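Local atomic coordinates of putative pneumococcal surface protein (PDB entry 4CNL), a protein that probably fastens itself to the pneumococcal cell wall by binding the choline residues of teichoic acids through a chain of choline-binding repeats. Residues Trp106-Lys120 / Tyr129-Tyr141. Sequence-based numbering, arbitrary orientation. Where two conformers were deposited one is given.
Sequences WQGNYYLKSDGKMAK and YQAWYYLTSDGSY. With CHT (choline ion), chain F; CHT (choline ion), chain B; CHT (choline ion), chain C.
Trp106 slots its indole among Tyr129, Tyr133, Leu135 and Tyr141. Its CB points toward residues 129-141, and chi1 of -68° puts CG beside the backbone N, laying the ring among the tyrosines. Methyl C7 of the choline ion of chain F lies against the face from CG to CE2, offset toward the rim and nearest CE2 at 3.5 Å, while methyl C6 meets CE3. NE1 comes 3.7 Å from CE2 at the edge of Tyr129 and donates a hydrogen bond to Asp126 OD2, which fixes the ring's rotation. CZ2 presents the indole edge to the face of Tyr133, 3.7 Å from its CG, an edge-to-face pair with planes 70° apart. At the far end CH2 and CZ3 rest on Leu135 CD1, and CZ3 also meets Tyr141 CB at 3.9 Å. Tyr111 backs the face opposite the choline.

Tyr141 stands almost perpendicular to the indole, its face against choline C8; its backbone N is bonded to Asn109 O at 3.0 Å, tying it to the hairpin turn. The quaternary nitrogen has no N-H to donate, so the faces of Trp106 and Tyr141 meet its spread charge by cation-pi interaction; Tyr129 and Tyr133 form side walls.

The choline of chain B likewise places C7 over the centre of the Tyr110 ring, with Met118 SD 3.4 Å from its C5 and its O6 bonded to Asp138 O. Tyr110 and the Met118 methyl press on Gly139; glycine fits, lacking a side chain here and having positive phi (99°). Ser140 N bonds Asp138 OD1 in an Asx turn, and Ser140 OG adds a bond on that oxygen's syn lone pair. Lys120 NZ reaches Ser137 O at 2.6 Å.

Each hairpin and its following loop thus contribute different residues to successive sites, the hallmark of the choline-binding repeat, whose cholines sit at the junctions of consecutive repeats.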
ATOM      1  N   TRP A 106      -0.885   0.958  12.758  1.00 10.20           N
ATOM      2  CA  TRP A 106      -0.148  -0.282  12.738  1.00  8.83           C
ATOM      3  C   TRP A 106      -0.868  -1.299  11.869  1.00 13.59           C
ATOM      4  O   TRP A 106      -2.097  -1.293  11.765  1.00 15.44           O
ATOM      5  CB  TRP A 106       0.033  -0.822  14.157  1.00 11.15           C
ATOM      6  CG  TRP A 106       0.930   0.040  14.968  1.00 11.17           C
ATOM      7  CD1 TRP A 106       0.572   1.131  15.708  1.00 13.64           C
ATOM      8  CD2 TRP A 106       2.344  -0.103  15.113  1.00 12.89           C
ATOM      9  NE1 TRP A 106       1.683   1.676  16.310  1.00 10.54           N
ATOM     10  CE2 TRP A 106       2.783   0.934  15.958  1.00 13.59           C
ATOM     11  CE3 TRP A 106       3.283  -1.009  14.608  1.00 14.13           C
ATOM     12  CZ2 TRP A 106       4.130   1.088  16.319  1.00 13.33           C
ATOM     13  CZ3 TRP A 106       4.619  -0.853  14.961  1.00 14.47           C
ATOM     14  CH2 TRP A 106       5.029   0.183  15.808  1.00 12.47           C
ATOM     15  N   GLN A 107      -0.080  -2.154  11.237  1.00 12.54           N
ATOM     16  CA  GLN A 107      -0.583  -3.323  10.529  1.00 12.69           C
ATOM     17  C   GLN A 107       0.350  -4.447  10.920  1.00 12.79           C
ATOM     18  O   GLN A 107       1.497  -4.480  10.494  1.00 14.58           O
ATOM     19  CB  GLN A 107      -0.593  -3.108   9.017  1.00 11.81           C
ATOM     20  CG  GLN A 107      -1.045  -4.325   8.245  1.00 12.84           C
ATOM     21  CD  GLN A 107      -2.486  -4.697   8.563  1.00 13.46           C
ATOM     22  OE1 GLN A 107      -3.339  -3.827   8.776  1.00 16.83           O
ATOM     23  NE2 GLN A 107      -2.763  -5.989   8.592  1.00 16.24           N
ATOM     24  N   GLY A 108      -0.121  -5.348  11.773  1.00 14.18           N
ATOM     25  CA  GLY A 108       0.764  -6.360  12.311  1.00 15.05           C
ATOM     26  C   GLY A 108       1.906  -5.679  13.057  1.00 12.85           C
ATOM     27  O   GLY A 108       1.676  -4.786  13.873  1.00 15.57           O
ATOM     28  N   ASN A 109       3.130  -6.078  12.741  1.00 13.12           N
ATOM     29  CA  ASN A 109       4.327  -5.528  13.397  1.00 14.46           C
ATOM     30  C   ASN A 109       4.898  -4.277  12.723  1.00 17.71           C
ATOM     31  O   ASN A 109       6.001  -3.825  13.062  1.00 13.40           O
ATOM     32  CB  ASN A 109       5.427  -6.588  13.456  1.00 17.36           C
ATOM     33  CG  ASN A 109       5.028  -7.802  14.265  1.00 22.83           C
ATOM     34  OD1 ASN A 109       4.328  -7.691  15.270  1.00 20.09           O
ATOM     35  ND2 ASN A 109       5.475  -8.971  13.826  1.00 27.36           N
ATOM     36  N   TYR A 110       4.137  -3.716  11.786  1.00 14.79           N
ATOM     37  CA  TYR A 110       4.610  -2.644  10.915  1.00 10.99           C
ATOM     38  C   TYR A 110       3.776  -1.388  11.094  1.00  9.28           C
ATOM     39  O   TYR A 110       2.611  -1.452  11.485  1.00 11.93           O
ATOM     40  CB  TYR A 110       4.565  -3.091   9.445  1.00  8.09           C
ATOM     41  CG  TYR A 110       5.303  -4.380   9.240  1.00 13.02           C
ATOM     42  CD1 TYR A 110       6.661  -4.381   8.985  1.00 13.25           C
ATOM     43  CD2 TYR A 110       4.640  -5.602   9.327  1.00 15.36           C
ATOM     44  CE1 TYR A 110       7.354  -5.563   8.817  1.00 12.18           C
ATOM     45  CE2 TYR A 110       5.322  -6.789   9.159  1.00 15.17           C
ATOM     46  CZ  TYR A 110       6.673  -6.764   8.906  1.00 16.46           C
ATOM     47  OH  TYR A 110       7.369  -7.941   8.741  1.00 22.05           O
ATOM     48  N   TYR A 111       4.380  -0.237  10.816  1.00  8.40           N
ATOM     49  CA  TYR A 111       3.674   1.024  10.981  1.00 10.79           C
ATOM     50  C   TYR A 111       3.599   1.777   9.655  1.00 11.37           C
ATOM     51  O   TYR A 111       4.617   1.952   8.988  1.00 12.07           O
ATOM     52  CB  TYR A 111       4.362   1.890  12.042  1.00 11.05           C
ATOM     53  CG  TYR A 111       3.605   3.151  12.325  1.00  9.38           C
ATOM     54  CD1 TYR A 111       2.516   3.150  13.196  1.00 12.84           C
ATOM     55  CD2 TYR A 111       3.964   4.352  11.708  1.00 10.77           C
ATOM     56  CE1 TYR A 111       1.805   4.312  13.448  1.00 12.76           C
ATOM     57  CE2 TYR A 111       3.257   5.519  11.953  1.00 12.86           C
ATOM     58  CZ  TYR A 111       2.190   5.494  12.830  1.00 14.17           C
ATOM     59  OH  TYR A 111       1.481   6.650  13.069  1.00 19.69           O
ATOM     60  N   LEU A 112       2.401   2.217   9.282  1.00 10.68           N
ATOM     61  CA  LEU A 112       2.205   3.017   8.075  1.00 11.09           C
ATOM     62  C   LEU A 112       2.113   4.491   8.452  1.00 14.15           C
ATOM     63  O   LEU A 112       1.292   4.871   9.276  1.00  9.97           O
ATOM     64  CB  LEU A 112       0.939   2.586   7.324  1.00 10.63           C
ATOM     65  CG  LEU A 112       0.915   1.176   6.717  1.00 11.87           C
ATOM     66  CD1 LEU A 112       2.226   0.858   6.003  1.00 11.26           C
ATOM     67  CD2 LEU A 112       0.560   0.093   7.752  1.00 10.10           C
ATOM     68  N   LYS A 113       2.968   5.316   7.853  1.00 12.21           N
ATOM     69  CA  LYS A 113       2.978   6.743   8.143  1.00 11.90           C
ATOM     70  C   LYS A 113       1.795   7.489   7.508  1.00 13.23           C
ATOM     71  O   LYS A 113       0.897   6.879   6.915  1.00 15.20           O
ATOM     72  CB  LYS A 113       4.316   7.340   7.701  1.00 11.63           C
ATOM     73  CG  LYS A 113       5.487   6.811   8.532  1.00 14.36           C
ATOM     74  CD  LYS A 113       6.831   7.364   8.065  1.00 16.92           C
ATOM     75  CE  LYS A 113       7.330   6.638   6.823  1.00 14.30           C
ATOM     76  NZ  LYS A 113       8.717   7.064   6.490  1.00 23.07           N
ATOM     77  N   SER A 114       1.776   8.809   7.656  1.00 15.30           N
ATOM     78  CA  SER A 114       0.595   9.599   7.307  1.00 14.82           C
ATOM     79  C   SER A 114       0.227   9.539   5.822  1.00 19.68           C
ATOM     80  O   SER A 114      -0.941   9.698   5.450  1.00 19.61           O
ATOM     81  CB  SER A 114       0.806  11.055   7.728  1.00 20.14           C
ATOM     82  OG  SER A 114       1.796  11.676   6.923  1.00 28.58           O
ATOM     83  N   ASP A 115       1.217   9.321   4.969  1.00 19.12           N
ATOM     84  CA  ASP A 115       0.941   9.206   3.542  1.00 19.84           C
ATOM     85  C   ASP A 115       0.944   7.752   3.093  1.00 20.05           C
ATOM     86  O   ASP A 115       1.015   7.461   1.894  1.00 17.66           O
ATOM     87  CB  ASP A 115       1.947  10.019   2.736  1.00 23.96           C
ATOM     88  CG  ASP A 115       3.380   9.591   2.982  1.00 20.70           C
ATOM     89  OD1 ASP A 115       3.623   8.683   3.816  1.00 17.89           O
ATOM     90  OD2 ASP A 115       4.271  10.181   2.346  1.00 23.90           O
ATOM     91  N   GLY A 116       0.882   6.845   4.065  1.00 15.61           N
ATOM     92  CA  GLY A 116       0.774   5.426   3.785  1.00 12.50           C
ATOM     93  C   GLY A 116       2.086   4.672   3.713  1.00  9.66           C
ATOM     94  O   GLY A 116       2.091   3.447   3.702  1.00 12.63           O
ATOM     95  N   LYS A 117       3.202   5.398   3.665  0.53 11.49           N
ATOM     96  CA  LYS A 117       4.506   4.754   3.544  0.53 11.03           C
ATOM     97  C   LYS A 117       4.874   3.993   4.811  0.53 13.06           C
ATOM     98  O   LYS A 117       4.752   4.517   5.917  0.53 12.35           O
ATOM     99  CB  LYS A 117       5.589   5.787   3.217  0.53 12.57           C
ATOM    100  CG  LYS A 117       5.393   6.437   1.867  0.53 14.87           C
ATOM    101  CD  LYS A 117       6.484   7.452   1.562  0.53 17.95           C
ATOM    102  CE  LYS A 117       6.323   7.974   0.152  0.53 20.20           C
ATOM    103  NZ  LYS A 117       7.177   9.129  -0.123  0.53 13.80           N
ATOM    104  N   MET A 118       5.312   2.753   4.643  1.00  9.36           N
ATOM    105  CA  MET A 118       5.774   1.961   5.771  1.00 11.92           C
ATOM    106  C   MET A 118       7.053   2.525   6.352  1.00 12.23           C
ATOM    107  O   MET A 118       8.012   2.798   5.624  1.00 10.67           O
ATOM    108  CB  MET A 118       6.022   0.522   5.358  1.00 11.50           C
ATOM    109  CG  MET A 118       6.328  -0.382   6.535  1.00 14.72           C
ATOM    110  SD  MET A 118       6.964  -1.973   5.999  1.00 17.79           S
ATOM    111  CE  MET A 118       8.663  -1.560   5.588  1.00 14.96           C
ATOM    112  N   ALA A 119       7.080   2.663   7.675  1.00  7.54           N
ATOM    113  CA  ALA A 119       8.286   3.108   8.347  1.00 10.30           C
ATOM    114  C   ALA A 119       9.329   1.992   8.352  1.00  9.93           C
ATOM    115  O   ALA A 119       8.994   0.812   8.478  1.00 13.95           O
ATOM    116  CB  ALA A 119       7.960   3.549   9.759  1.00 10.59           C
ATOM    117  N   LYS A 120      10.602   2.377   8.242  1.00 10.26           N
ATOM    118  CA  LYS A 120      11.680   1.416   8.046  1.00 12.15           C
ATOM    119  C   LYS A 120      13.000   2.024   8.518  1.00 18.02           C
ATOM    120  O   LYS A 120      13.411   3.062   8.010  1.00 14.68           O
ATOM    121  CB  LYS A 120      11.751   1.032   6.559  1.00 19.26           C
ATOM    122  CG  LYS A 120      12.826   0.046   6.180  1.00 29.18           C
ATOM    123  CD  LYS A 120      12.661  -0.365   4.719  1.00 25.28           C
ATOM    124  CE  LYS A 120      14.001  -0.422   4.001  1.00 40.25           C
ATOM    125  NZ  LYS A 120      15.005  -1.221   4.757  1.00 40.86           N
ATOM    126  N   TYR A 129      -0.533   6.057  21.496  1.00 18.22           N
ATOM    127  CA  TYR A 129       0.166   5.488  22.646  1.00 17.53           C
ATOM    128  C   TYR A 129       0.957   6.557  23.417  1.00 14.69           C
ATOM    129  O   TYR A 129       1.363   6.325  24.559  1.00 16.26           O
ATOM    130  CB  TYR A 129       1.123   4.368  22.213  1.00 15.11           C
ATOM    131  CG  TYR A 129       0.481   3.128  21.611  1.00 18.39           C
ATOM    132  CD1 TYR A 129      -0.426   2.354  22.329  1.00 24.35           C
ATOM    133  CD2 TYR A 129       0.831   2.711  20.333  1.00 19.66           C
ATOM    134  CE1 TYR A 129      -0.990   1.206  21.766  1.00 16.41           C
ATOM    135  CE2 TYR A 129       0.283   1.577  19.771  1.00 22.48           C
ATOM    136  CZ  TYR A 129      -0.624   0.828  20.486  1.00 25.68           C
ATOM    137  OH  TYR A 129      -1.159  -0.299  19.898  1.00 24.53           O
ATOM    138  N   GLN A 130       1.181   7.707  22.777  1.00 13.18           N
ATOM    139  CA  GLN A 130       2.034   8.782  23.315  1.00 10.78           C
ATOM    140  C   GLN A 130       3.404   8.223  23.684  1.00 17.24           C
ATOM    141  O   GLN A 130       3.875   8.365  24.815  1.00 12.70           O
ATOM    142  CB  GLN A 130       1.382   9.470  24.525  1.00 15.68           C
ATOM    143  CG  GLN A 130       0.037  10.120  24.180  1.00 17.21           C
ATOM    144  CD  GLN A 130      -0.592  10.865  25.344  1.00 20.31           C
ATOM    145  OE1 GLN A 130       0.089  11.269  26.291  1.00 20.93           O
ATOM    146  NE2 GLN A 130      -1.905  11.059  25.273  1.00 18.50           N
ATOM    147  N   ALA A 131       4.034   7.576  22.711  1.00 14.35           N
ATOM    148  CA  ALA A 131       5.339   6.957  22.919  1.00 12.02           C
ATOM    149  C   ALA A 131       6.062   6.782  21.597  1.00 12.35           C
ATOM    150  O   ALA A 131       5.429   6.656  20.548  1.00 11.09           O
ATOM    151  CB  ALA A 131       5.184   5.633  23.593  1.00 12.59           C
ATOM    152  N   TRP A 132       7.389   6.758  21.665  1.00  9.30           N
ATOM    153  CA  TRP A 132       8.222   6.476  20.503  1.00 11.03           C
ATOM    154  C   TRP A 132       8.369   4.980  20.293  1.00  9.17           C
ATOM    155  O   TRP A 132       8.436   4.214  21.254  1.00  9.55           O
ATOM    156  CB  TRP A 132       9.613   7.098  20.673  1.00  9.97           C
ATOM    157  CG  TRP A 132       9.621   8.579  20.546  1.00  9.62           C
ATOM    158  CD1 TRP A 132       9.577   9.495  21.552  1.00 12.35           C
ATOM    159  CD2 TRP A 132       9.675   9.319  19.326  1.00 11.87           C
ATOM    160  NE1 TRP A 132       9.610  10.772  21.030  1.00 12.50           N
ATOM    161  CE2 TRP A 132       9.674  10.686  19.663  1.00 12.70           C
ATOM    162  CE3 TRP A 132       9.756   8.955  17.976  1.00 12.82           C
ATOM    163  CZ2 TRP A 132       9.724  11.692  18.703  1.00 14.44           C
ATOM    164  CZ3 TRP A 132       9.800   9.947  17.024  1.00 12.43           C
ATOM    165  CH2 TRP A 132       9.786  11.305  17.388  1.00 16.19           C
ATOM    166  N   TYR A 133       8.443   4.584  19.028  1.00  9.06           N
ATOM    167  CA  TYR A 133       8.706   3.210  18.618  1.00  8.27           C
ATOM    168  C   TYR A 133       9.849   3.236  17.635  1.00 11.33           C
ATOM    169  O   TYR A 133      10.022   4.220  16.917  1.00  9.07           O
ATOM    170  CB  TYR A 133       7.470   2.576  17.953  1.00  6.89           C
ATOM    171  CG  TYR A 133       6.369   2.354  18.940  1.00  8.69           C
ATOM    172  CD1 TYR A 133       5.540   3.405  19.320  1.00 10.30           C
ATOM    173  CD2 TYR A 133       6.170   1.110  19.521  1.00 12.49           C
ATOM    174  CE1 TYR A 133       4.546   3.227  20.254  1.00 14.66           C
ATOM    175  CE2 TYR A 133       5.172   0.919  20.459  1.00 16.23           C
ATOM    176  CZ  TYR A 133       4.363   1.981  20.816  1.00 19.87           C
ATOM    177  OH  TYR A 133       3.363   1.795  21.738  1.00 22.89           O
ATOM    178  N   TYR A 134      10.634   2.164  17.586  1.00  9.47           N
ATOM    179  CA  TYR A 134      11.662   2.097  16.564  1.00 10.56           C
ATOM    180  C   TYR A 134      11.366   0.963  15.604  1.00 10.71           C
ATOM    181  O   TYR A 134      11.251  -0.187  16.012  1.00 11.67           O
ATOM    182  CB  TYR A 134      13.068   1.926  17.163  1.00  8.87           C
ATOM    183  CG  TYR A 134      14.118   1.964  16.057  1.00 10.20           C
ATOM    184  CD1 TYR A 134      14.440   3.156  15.428  1.00  8.43           C
ATOM    185  CD2 TYR A 134      14.747   0.800  15.624  1.00 11.20           C
ATOM    186  CE1 TYR A 134      15.376   3.199  14.392  1.00 11.54           C
ATOM    187  CE2 TYR A 134      15.695   0.832  14.601  1.00 13.01           C
ATOM    188  CZ  TYR A 134      15.992   2.029  13.985  1.00 12.92           C
ATOM    189  OH  TYR A 134      16.930   2.059  12.975  1.00 16.33           O
ATOM    190  N   LEU A 135      11.246   1.295  14.320  1.00  9.42           N
ATOM    191  CA  LEU A 135      11.037   0.277  13.302  1.00 12.15           C
ATOM    192  C   LEU A 135      12.375  -0.132  12.711  1.00 12.46           C
ATOM    193  O   LEU A 135      13.131   0.715  12.227  1.00 11.73           O
ATOM    194  CB  LEU A 135      10.103   0.791  12.203  1.00  8.53           C
ATOM    195  CG  LEU A 135       8.649   1.125  12.560  1.00 10.07           C
ATOM    196  CD1 LEU A 135       8.014   0.028  13.422  1.00 14.31           C
ATOM    197  CD2 LEU A 135       8.541   2.478  13.261  1.00 12.96           C
ATOM    198  N   THR A 136      12.660  -1.430  12.744  1.00 11.91           N
ATOM    199  CA  THR A 136      13.950  -1.963  12.311  1.00 14.41           C
ATOM    200  C   THR A 136      14.081  -1.952  10.783  1.00 17.33           C
ATOM    201  O   THR A 136      13.198  -1.478  10.073  1.00 16.15           O
ATOM    202  CB  THR A 136      14.165  -3.405  12.812  1.00 16.46           C
ATOM    203  OG1 THR A 136      13.184  -4.267  12.224  1.00 18.92           O
ATOM    204  CG2 THR A 136      14.076  -3.481  14.341  1.00 17.63           C
ATOM    205  N   SER A 137      15.177  -2.503  10.272  1.00 17.26           N
ATOM    206  CA  SER A 137      15.480  -2.375   8.850  1.00 20.63           C
ATOM    207  C   SER A 137      14.458  -3.069   7.958  1.00 20.31           C
ATOM    208  O   SER A 137      14.328  -2.708   6.793  1.00 22.05           O
ATOM    209  CB  SER A 137      16.877  -2.921   8.540  1.00 29.52           C
ATOM    210  OG  SER A 137      16.941  -4.318   8.772  1.00 32.71           O
ATOM    211  N   ASP A 138      13.729  -4.049   8.486  1.00 20.18           N
ATOM    212  CA  ASP A 138      12.733  -4.724   7.654  1.00 20.28           C
ATOM    213  C   ASP A 138      11.332  -4.194   7.931  1.00 22.58           C
ATOM    214  O   ASP A 138      10.343  -4.700   7.404  1.00 26.00           O
ATOM    215  CB  ASP A 138      12.802  -6.253   7.835  1.00 28.53           C
ATOM    216  CG  ASP A 138      12.245  -6.743   9.172  1.00 37.14           C
ATOM    217  OD1 ASP A 138      11.897  -5.932  10.061  1.00 23.93           O
ATOM    218  OD2 ASP A 138      12.167  -7.982   9.335  1.00 36.33           O
ATOM    219  N   GLY A 139      11.252  -3.151   8.750  1.00 15.49           N
ATOM    220  CA  GLY A 139       9.971  -2.558   9.078  1.00 16.01           C
ATOM    221  C   GLY A 139       9.388  -3.000  10.413  1.00 18.46           C
ATOM    222  O   GLY A 139       8.579  -2.284  10.996  1.00 13.39           O
ATOM    223  N   SER A 140       9.772  -4.178  10.898  1.00 15.89           N
ATOM    224  CA  SER A 140       9.140  -4.721  12.109  1.00 12.64           C
ATOM    225  C   SER A 140       9.620  -3.946  13.328  1.00 13.43           C
ATOM    226  O   SER A 140      10.794  -3.585  13.410  1.00 13.31           O
ATOM    227  CB  SER A 140       9.441  -6.211  12.278  1.00 17.53           C
ATOM    228  OG  SER A 140      10.832  -6.441  12.393  1.00 20.52           O
ATOM    229  N   TYR A 141       8.721  -3.678  14.271  1.00 12.43           N
ATOM    230  CA  TYR A 141       9.138  -2.862  15.413  1.00 11.52           C
ATOM    231  C   TYR A 141      10.105  -3.623  16.303  1.00 14.13           C
ATOM    232  O   TYR A 141      10.011  -4.851  16.452  1.00 12.49           O
ATOM    233  CB  TYR A 141       7.935  -2.373  16.227  1.00  8.66           C
ATOM    234  CG  TYR A 141       7.199  -3.429  17.019  1.00 11.48           C
ATOM    235  CD1 TYR A 141       6.210  -4.207  16.423  1.00 11.62           C
ATOM    236  CD2 TYR A 141       7.465  -3.636  18.361  1.00 12.72           C
ATOM    237  CE1 TYR A 141       5.524  -5.169  17.143  1.00 19.61           C
ATOM    238  CE2 TYR A 141       6.778  -4.598  19.088  1.00 16.71           C
ATOM    239  CZ  TYR A 141       5.814  -5.363  18.472  1.00 20.65           C
ATOM    240  OH  TYR A 141       5.133  -6.314  19.195  1.00 20.35           O
TER
HETATM  241  C4  CHT F1278       2.806  -4.403  19.815  1.00 37.24           C
HETATM  242  C5  CHT F1278       2.023  -3.097  19.746  1.00 36.32           C
HETATM  243  C6  CHT F1278       2.215  -3.178  17.380  1.00 23.16           C
HETATM  244  C7  CHT F1278       1.514  -1.215  18.456  1.00 27.58           C
HETATM  245  C8  CHT F1278       3.758  -1.923  18.639  1.00 25.56           C
HETATM  246  O6  CHT F1278       2.775  -4.895  21.148  1.00 46.09           O
HETATM  247  N1  CHT F1278       2.384  -2.356  18.556  1.00 27.19           N
HETATM  248  C4  CHT B1274       8.794  -5.594   3.969  1.00 34.17           C
HETATM  249  C5  CHT B1274       7.605  -5.131   4.796  1.00 29.27           C
HETATM  250  C6  CHT B1274       7.058  -7.385   5.290  1.00 23.65           C
HETATM  251  C7  CHT B1274       5.484  -5.668   5.616  1.00 21.69           C
HETATM  252  C8  CHT B1274       6.084  -6.333   3.433  1.00 29.46           C
HETATM  253  O6  CHT B1274       9.811  -6.051   4.847  1.00 43.03           O
HETATM  254  N1  CHT B1274       6.561  -6.132   4.783  1.00 26.56           N
HETATM  255  C4  CHT C1275      16.030   9.348  18.323  1.00 28.97           C
HETATM  256  C5  CHT C1275      15.467  10.136  19.497  1.00 25.64           C
HETATM  257  C6  CHT C1275      13.190   9.752  18.942  1.00 17.35           C
HETATM  258  C7  CHT C1275      14.340   8.206  20.338  1.00 18.16           C
HETATM  259  C8  CHT C1275      13.822  10.330  21.114  1.00 35.36           C
HETATM  260  O6  CHT C1275      15.662   9.994  17.109  1.00 36.38           O
HETATM  261  N1  CHT C1275      14.205   9.590  19.947  1.00 20.88           N
HETATM  262  O   HOH W   1       6.472  -8.641  17.419  1.00 34.73           O
HETATM  263  O   HOH W   2       6.987  -0.418   9.835  1.00 11.64           O